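Local structure of lovastatin nonaketide synthase, polyketide synthase component (Aspergillus terreus, 7CPX) at residues A1271-W1276 / L1814-R1819; M1820-R1825 / T2142-I2147. The protein builds the dihydromonacolin L skeleton of lovastatin as an iterative, multidomain polyketide synthase, condensing malonyl units and working with its partner lovC. The protein carries 2 engineered substitutions. All coordinates share one frame; numbering follows the deposited sequence.

Contact 1 (A1271-W1276 / L1814-R1819); sequences AMFARW and LARNNR
Arg1816 reaches out of helix 1814-1822 and runs across Phe1273 to the backbone beyond it, a worked case of one long side chain packing by its methylenes and then hydrogen-bonding by its guanidinium. Arg1816 CB starts 4.1 Å from Phe1273 CD2. Arg1816 CG is next, 3.6 Å from Phe1273 CG. Arg1816 CD then sits over one face of the ring in a CH-pi contact, 3.9 Å from the Phe1273 centroid and 29° off the ring normal, while Met1272 CE lies over the opposite face, toward its rim. Residues 1275-1280 form an edge strand of a mixed sheet whose helix-linked parallel strands 1644-1647, 1689-1693, 1720-1728 and 1755-1761 are consistent with the structural, non-catalytic ketoreductase-like subdomain of related synthases. The adjacent strand 1804-1811 leads through a two-residue turn into the helix, so the contact ties this helix to the approach to the edge strand. Further out, Arg1816 NE makes a salt bridge to Asp1813. A bend at chi3 (122°) sets the guanidinium nearly perpendicular to the Phe1273 ring. At the guanidinium edge, Ala1274 O takes a hydrogen bond from Arg1816 NH1, modelled doubtfully short, and a weak one from Arg1816 NH2. Arg1816 NH2 also ends 3.3 Å from Arg1275 CB. Arg1275 NH2 is 4.3 Å from Arg1816 NH2, and Asp1813 OD2 bridges to both arginines, probably offsetting their like charges.

Contact 2 (M1820-R1825 / T2142-I2147); sequences MNSSRR and TRVRSI
Ser1822 and Val2144 both turn their CB toward each other, the bonds meeting at an angle and the two CB atoms standing 3.8 Å apart, and the CB of Ser1822 rests against the carbonyl O of Val2144. The hydroxyl turns aside from this line, toward the backbone of 2145-2146. With OG held between its own backbone N and carbonyl carbon (chi1 60°), Ser1822 OG lies beside Val2144 CG1 at 3.9 Å and comes to 3.2 Å from Ser2146 N, at an angle too poor for a hydrogen bond. One residue on, Ser1823 and Ser2146 lie alongside each other, their CB atoms 4.1 Å apart. The setting is helix 1814-1822 and the chain after it, meeting the exit of a short strand. That strand, 2139-2143, at the start of the ketoreductase region, pairs antiparallel with strand 1828-1832. Such a two-stranded connection is consistent with the linkers that carry the chain into and out of the enoylreductase-like portion in related synthases. Val2144 extends this pairing through backbone hydrogen bonding with Ile1827. Although the interface is rich in serines, Ser1822 OG bonds back to Arg1819 O in its own helix, Ser1823 OG to Lys1232 O, and Ser2146 OG to Asp2148. The three serine hydroxyls thus each have a hydrogen-bond partner outside the facing segment, which is consistent with contact by van der Waals packing.

How the contacts relate
Contacts 1 and 2 illustrate how one short helix can join distant parts of a long chain. Their centres are about 12 Å apart, and both use helix 1814-1822, contact 1 its first turns and contact 2 its last part. Along the chain they come in series: 1271-1276 first meets 1814-1819, across an interval that includes the methyltransferase domain, and then 1820-1825 meets 2142-2147. They also touch directly, Met1820 SD lying 3.5 Å from Met1272 CE, and Arg1819 CA 3.5 Å from Val2144 CG1. Contact 2 includes the start of the ketoreductase region, and contact 1 packs against its helix 2363-2385, which also meets Ile2147, so together they link that domain to earlier regions.

Contact 1 (A1271-W1276 / L1814-R1819)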
loop_
_atom_site.group_PDB
_atom_site.type_symbol
_atom_site.label_atom_id
_atom_site.label_comp_id
_atom_site.label_asym_id
_atom_site.label_seq_id
_atom_site.Cartn_x
_atom_site.Cartn_y
_atom_site.Cartn_z
ATOM N N ALA A 1271 -47.380 -4.754 -13.351
ATOM C CA ALA A 1271 -48.685 -5.399 -13.319
ATOM C C ALA A 1271 -49.533 -5.072 -14.542
ATOM O O ALA A 1271 -50.766 -5.061 -14.450
ATOM C CB ALA A 1271 -49.427 -5.005 -12.041
ATOM N N MET A 1272 -48.907 -4.807 -15.689
ATOM C CA MET A 1272 -49.673 -4.393 -16.859
ATOM C C MET A 1272 -50.642 -5.484 -17.297
ATOM O O MET A 1272 -51.806 -5.206 -17.605
ATOM C CB MET A 1272 -48.727 -4.018 -18.000
ATOM C CG MET A 1272 -47.942 -5.183 -18.586
ATOM S SD MET A 1272 -46.877 -4.673 -19.947
ATOM C CE MET A 1272 -46.699 -6.221 -20.826
ATOM N N PHE A 1273 -50.186 -6.734 -17.312
ATOM C CA PHE A 1273 -51.027 -7.825 -17.791
ATOM C C PHE A 1273 -52.279 -7.954 -16.935
ATOM O O PHE A 1273 -52.238 -7.797 -15.713
ATOM C CB PHE A 1273 -50.253 -9.144 -17.775
ATOM C CG PHE A 1273 -49.262 -9.290 -18.895
ATOM C CD1 PHE A 1273 -49.630 -9.056 -20.206
ATOM C CD2 PHE A 1273 -47.961 -9.672 -18.631
ATOM C CE1 PHE A 1273 -48.719 -9.199 -21.231
ATOM C CE2 PHE A 1273 -47.046 -9.813 -19.651
ATOM C CZ PHE A 1273 -47.425 -9.577 -20.953
ATOM N N ALA A 1274 -53.398 -8.246 -17.592
ATOM C CA ALA A 1274 -54.663 -8.457 -16.908
ATOM C C ALA A 1274 -55.542 -9.349 -17.769
ATOM O O ALA A 1274 -55.357 -9.439 -18.985
ATOM C CB ALA A 1274 -55.372 -7.132 -16.614
ATOM N N ARG A 1275 -56.503 -10.006 -17.127
ATOM C CA ARG A 1275 -57.433 -10.896 -17.800
ATOM C C ARG A 1275 -58.863 -10.524 -17.439
ATOM O O ARG A 1275 -59.134 -10.001 -16.352
ATOM C CB ARG A 1275 -57.178 -12.365 -17.432
ATOM C CG ARG A 1275 -57.229 -12.657 -15.944
ATOM C CD ARG A 1275 -57.249 -14.154 -15.664
ATOM N NE ARG A 1275 -56.252 -14.879 -16.445
ATOM C CZ ARG A 1275 -56.510 -15.620 -17.515
ATOM N NH1 ARG A 1275 -57.744 -15.784 -17.968
ATOM N NH2 ARG A 1275 -55.505 -16.220 -18.146
ATOM N N TRP A 1276 -59.773 -10.803 -18.373
ATOM C CA TRP A 1276 -61.205 -10.596 -18.166
ATOM C C TRP A 1276 -61.746 -11.756 -17.341
ATOM O O TRP A 1276 -62.358 -12.697 -17.851
ATOM C CB TRP A 1276 -61.940 -10.491 -19.497
ATOM C CG TRP A 1276 -61.733 -9.207 -20.220
ATOM C CD1 TRP A 1276 -60.830 -8.238 -19.921
ATOM C CD2 TRP A 1276 -62.453 -8.746 -21.369
ATOM N NE1 TRP A 1276 -60.937 -7.198 -20.810
ATOM C CE2 TRP A 1276 -61.927 -7.486 -21.711
ATOM C CE3 TRP A 1276 -63.489 -9.276 -22.142
ATOM C CZ2 TRP A 1276 -62.402 -6.747 -22.792
ATOM C CZ3 TRP A 1276 -63.960 -8.542 -23.214
ATOM C CH2 TRP A 1276 -63.417 -7.291 -23.529
ATOM N N LEU A 1814 -51.751 -13.188 -12.947
ATOM C CA LEU A 1814 -50.499 -13.413 -12.238
ATOM C C LEU A 1814 -49.611 -14.428 -12.940
ATOM O O LEU A 1814 -48.392 -14.391 -12.759
ATOM C CB LEU A 1814 -50.785 -13.870 -10.807
ATOM C CG LEU A 1814 -51.566 -12.873 -9.948
ATOM C CD1 LEU A 1814 -51.782 -13.426 -8.550
ATOM C CD2 LEU A 1814 -50.857 -11.528 -9.885
ATOM N N ALA A 1815 -50.183 -15.325 -13.742
ATOM C CA ALA A 1815 -49.358 -16.270 -14.486
ATOM C C ALA A 1815 -48.438 -15.541 -15.460
ATOM O O ALA A 1815 -47.209 -15.652 -15.380
ATOM C CB ALA A 1815 -50.244 -17.269 -15.229
ATOM N N ARG A 1816 -49.017 -14.770 -16.382
ATOM C CA ARG A 1816 -48.196 -14.082 -17.370
ATOM C C ARG A 1816 -47.467 -12.886 -16.773
ATOM O O ARG A 1816 -46.383 -12.533 -17.247
ATOM C CB ARG A 1816 -49.048 -13.648 -18.562
ATOM C CG ARG A 1816 -50.203 -12.731 -18.224
ATOM C CD ARG A 1816 -50.936 -12.335 -19.490
ATOM N NE ARG A 1816 -52.348 -12.693 -19.481
ATOM C CZ ARG A 1816 -53.353 -11.826 -19.476
ATOM N NH1 ARG A 1816 -53.144 -10.518 -19.457
ATOM N NH2 ARG A 1816 -54.601 -12.282 -19.502
ATOM N N ASN A 1817 -48.025 -12.255 -15.737
ATOM C CA ASN A 1817 -47.269 -11.232 -15.022
ATOM C C ASN A 1817 -46.003 -11.824 -14.422
ATOM O O ASN A 1817 -44.920 -11.234 -14.522
ATOM C CB ASN A 1817 -48.128 -10.605 -13.924
ATOM C CG ASN A 1817 -49.208 -9.701 -14.472
ATOM O OD1 ASN A 1817 -50.338 -10.131 -14.700
ATOM N ND2 ASN A 1817 -48.864 -8.438 -14.692
ATOM N N ASN A 1818 -46.122 -12.996 -13.798
ATOM C CA ASN A 1818 -44.957 -13.679 -13.258
ATOM C C ASN A 1818 -43.993 -14.070 -14.367
ATOM O O ASN A 1818 -42.774 -13.976 -14.200
ATOM C CB ASN A 1818 -45.397 -14.912 -12.471
ATOM C CG ASN A 1818 -45.997 -14.559 -11.126
ATOM O OD1 ASN A 1818 -45.687 -13.519 -10.548
ATOM N ND2 ASN A 1818 -46.863 -15.429 -10.619
ATOM N N ARG A 1819 -44.519 -14.519 -15.506
ATOM C CA ARG A 1819 -43.645 -14.865 -16.622
ATOM C C ARG A 1819 -42.839 -13.655 -17.075
ATOM O O ARG A 1819 -41.625 -13.744 -17.285
ATOM C CB ARG A 1819 -44.464 -15.436 -17.779
ATOM C CG ARG A 1819 -44.856 -16.891 -17.588
ATOM C CD ARG A 1819 -45.365 -17.519 -18.875
ATOM N NE ARG A 1819 -46.785 -17.273 -19.092
ATOM C CZ ARG A 1819 -47.759 -17.992 -18.550
ATOM N NH1 ARG A 1819 -47.503 -18.992 -17.724
ATOM N NH2 ARG A 1819 -49.022 -17.698 -18.844
#

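Contact 2 (M1820-R1825 / T2142-I2147)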
loop_
_atom_site.group_PDB
_atom_site.type_symbol
_atom_site.label_atom_id
_atom_site.label_comp_id
_atom_site.label_asym_id
_atom_site.label_seq_id
_atom_site.Cartn_x
_atom_site.Cartn_y
_atom_site.Cartn_z
ATOM N N MET A 1820 -43.500 -12.507 -17.218
ATOM C CA MET A 1820 -42.802 -11.302 -17.654
ATOM C C MET A 1820 -41.774 -10.858 -16.622
ATOM O O MET A 1820 -40.647 -10.489 -16.974
ATOM C CB MET A 1820 -43.808 -10.183 -17.921
ATOM C CG MET A 1820 -43.174 -8.856 -18.312
ATOM S SD MET A 1820 -44.386 -7.553 -18.587
ATOM C CE MET A 1820 -45.166 -7.468 -16.977
ATOM N N ASN A 1821 -42.144 -10.881 -15.341
ATOM C CA ASN A 1821 -41.259 -10.374 -14.300
ATOM C C ASN A 1821 -40.133 -11.338 -13.956
ATOM O O ASN A 1821 -39.135 -10.915 -13.367
ATOM C CB ASN A 1821 -42.070 -10.049 -13.047
ATOM C CG ASN A 1821 -43.058 -8.925 -13.273
ATOM O OD1 ASN A 1821 -42.738 -7.924 -13.913
ATOM N ND2 ASN A 1821 -44.269 -9.089 -12.759
ATOM N N SER A 1822 -40.268 -12.619 -14.307
ATOM C CA SER A 1822 -39.176 -13.558 -14.099
ATOM C C SER A 1822 -37.954 -13.172 -14.911
ATOM O O SER A 1822 -36.828 -13.498 -14.520
ATOM C CB SER A 1822 -39.621 -14.971 -14.468
ATOM O OG SER A 1822 -40.006 -15.040 -15.829
ATOM N N SER A 1823 -38.159 -12.483 -16.030
ATOM C CA SER A 1823 -37.049 -11.929 -16.788
ATOM C C SER A 1823 -36.231 -10.953 -15.955
ATOM O O SER A 1823 -35.054 -10.731 -16.258
ATOM C CB SER A 1823 -37.593 -11.244 -18.044
ATOM O OG SER A 1823 -36.620 -10.435 -18.671
ATOM N N ARG A 1824 -36.819 -10.392 -14.896
ATOM C CA ARG A 1824 -36.179 -9.355 -14.103
ATOM C C ARG A 1824 -35.820 -9.784 -12.688
ATOM O O ARG A 1824 -34.961 -9.146 -12.072
ATOM C CB ARG A 1824 -37.090 -8.121 -14.027
ATOM C CG ARG A 1824 -36.499 -6.931 -13.291
ATOM C CD ARG A 1824 -37.436 -5.743 -13.365
ATOM N NE ARG A 1824 -38.795 -6.142 -13.031
ATOM C CZ ARG A 1824 -39.222 -6.369 -11.796
ATOM N NH1 ARG A 1824 -38.433 -6.197 -10.749
ATOM N NH2 ARG A 1824 -40.468 -6.790 -11.609
ATOM N N ARG A 1825 -36.446 -10.828 -12.156
ATOM C CA ARG A 1825 -36.141 -11.297 -10.811
ATOM C C ARG A 1825 -36.562 -12.755 -10.702
ATOM O O ARG A 1825 -37.316 -13.250 -11.546
ATOM C CB ARG A 1825 -36.850 -10.445 -9.746
ATOM C CG ARG A 1825 -38.361 -10.599 -9.717
ATOM C CD ARG A 1825 -38.980 -9.637 -8.717
ATOM N NE ARG A 1825 -40.409 -9.859 -8.535
ATOM C CZ ARG A 1825 -40.933 -10.715 -7.668
ATOM N NH1 ARG A 1825 -40.171 -11.473 -6.896
ATOM N NH2 ARG A 1825 -42.256 -10.816 -7.575
ATOM N N THR A 2142 -41.083 -23.534 -8.691
ATOM C CA THR A 2142 -40.213 -23.490 -9.852
ATOM C C THR A 2142 -40.008 -22.045 -10.282
ATOM O O THR A 2142 -40.956 -21.252 -10.299
ATOM C CB THR A 2142 -40.818 -24.303 -10.998
ATOM O OG1 THR A 2142 -41.004 -25.660 -10.576
ATOM C CG2 THR A 2142 -39.919 -24.274 -12.212
ATOM N N ARG A 2143 -38.767 -21.707 -10.617
ATOM C CA ARG A 2143 -38.421 -20.348 -11.015
ATOM C C ARG A 2143 -39.014 -20.061 -12.387
ATOM O O ARG A 2143 -38.540 -20.581 -13.401
ATOM C CB ARG A 2143 -36.906 -20.175 -11.021
ATOM C CG ARG A 2143 -36.435 -18.767 -11.335
ATOM C CD ARG A 2143 -34.992 -18.573 -10.908
ATOM N NE ARG A 2143 -34.446 -17.294 -11.344
ATOM C CZ ARG A 2143 -33.245 -16.843 -11.012
ATOM N NH1 ARG A 2143 -32.438 -17.537 -10.225
ATOM N NH2 ARG A 2143 -32.842 -15.665 -11.480
ATOM N N VAL A 2144 -40.046 -19.224 -12.423
ATOM C CA VAL A 2144 -40.790 -18.960 -13.648
ATOM C C VAL A 2144 -39.834 -18.541 -14.755
ATOM O O VAL A 2144 -38.791 -17.932 -14.496
ATOM C CB VAL A 2144 -41.869 -17.887 -13.420
ATOM C CG1 VAL A 2144 -42.628 -17.630 -14.699
ATOM C CG2 VAL A 2144 -42.821 -18.317 -12.318
ATOM N N ARG A 2145 -40.182 -18.876 -15.994
ATOM C CA ARG A 2145 -39.404 -18.519 -17.168
ATOM C C ARG A 2145 -40.161 -17.484 -17.989
ATOM O O ARG A 2145 -41.394 -17.499 -18.054
ATOM C CB ARG A 2145 -39.108 -19.753 -18.028
ATOM C CG ARG A 2145 -38.473 -19.439 -19.378
ATOM C CD ARG A 2145 -38.284 -20.688 -20.224
ATOM N NE ARG A 2145 -37.057 -21.402 -19.894
ATOM C CZ ARG A 2145 -36.553 -22.392 -20.617
ATOM N NH1 ARG A 2145 -37.146 -22.816 -21.722
ATOM N NH2 ARG A 2145 -35.420 -22.969 -20.225
ATOM N N SER A 2146 -39.409 -16.582 -18.612
ATOM C CA SER A 2146 -40.018 -15.572 -19.461
ATOM C C SER A 2146 -40.717 -16.226 -20.646
ATOM O O SER A 2146 -40.276 -17.252 -21.172
ATOM C CB SER A 2146 -38.964 -14.582 -19.955
ATOM O OG SER A 2146 -39.555 -13.559 -20.735
ATOM N N ILE A 2147 -41.824 -15.615 -21.070
ATOM C CA ILE A 2147 -42.598 -16.165 -22.175
ATOM C C ILE A 2147 -41.745 -16.258 -23.431
ATOM O O ILE A 2147 -41.869 -17.214 -24.208
ATOM C CB ILE A 2147 -43.858 -15.310 -22.412
ATOM C CG1 ILE A 2147 -44.833 -16.032 -23.341
ATOM C CG2 ILE A 2147 -43.479 -13.970 -23.000
ATOM C CD1 ILE A 2147 -45.516 -17.212 -22.701
#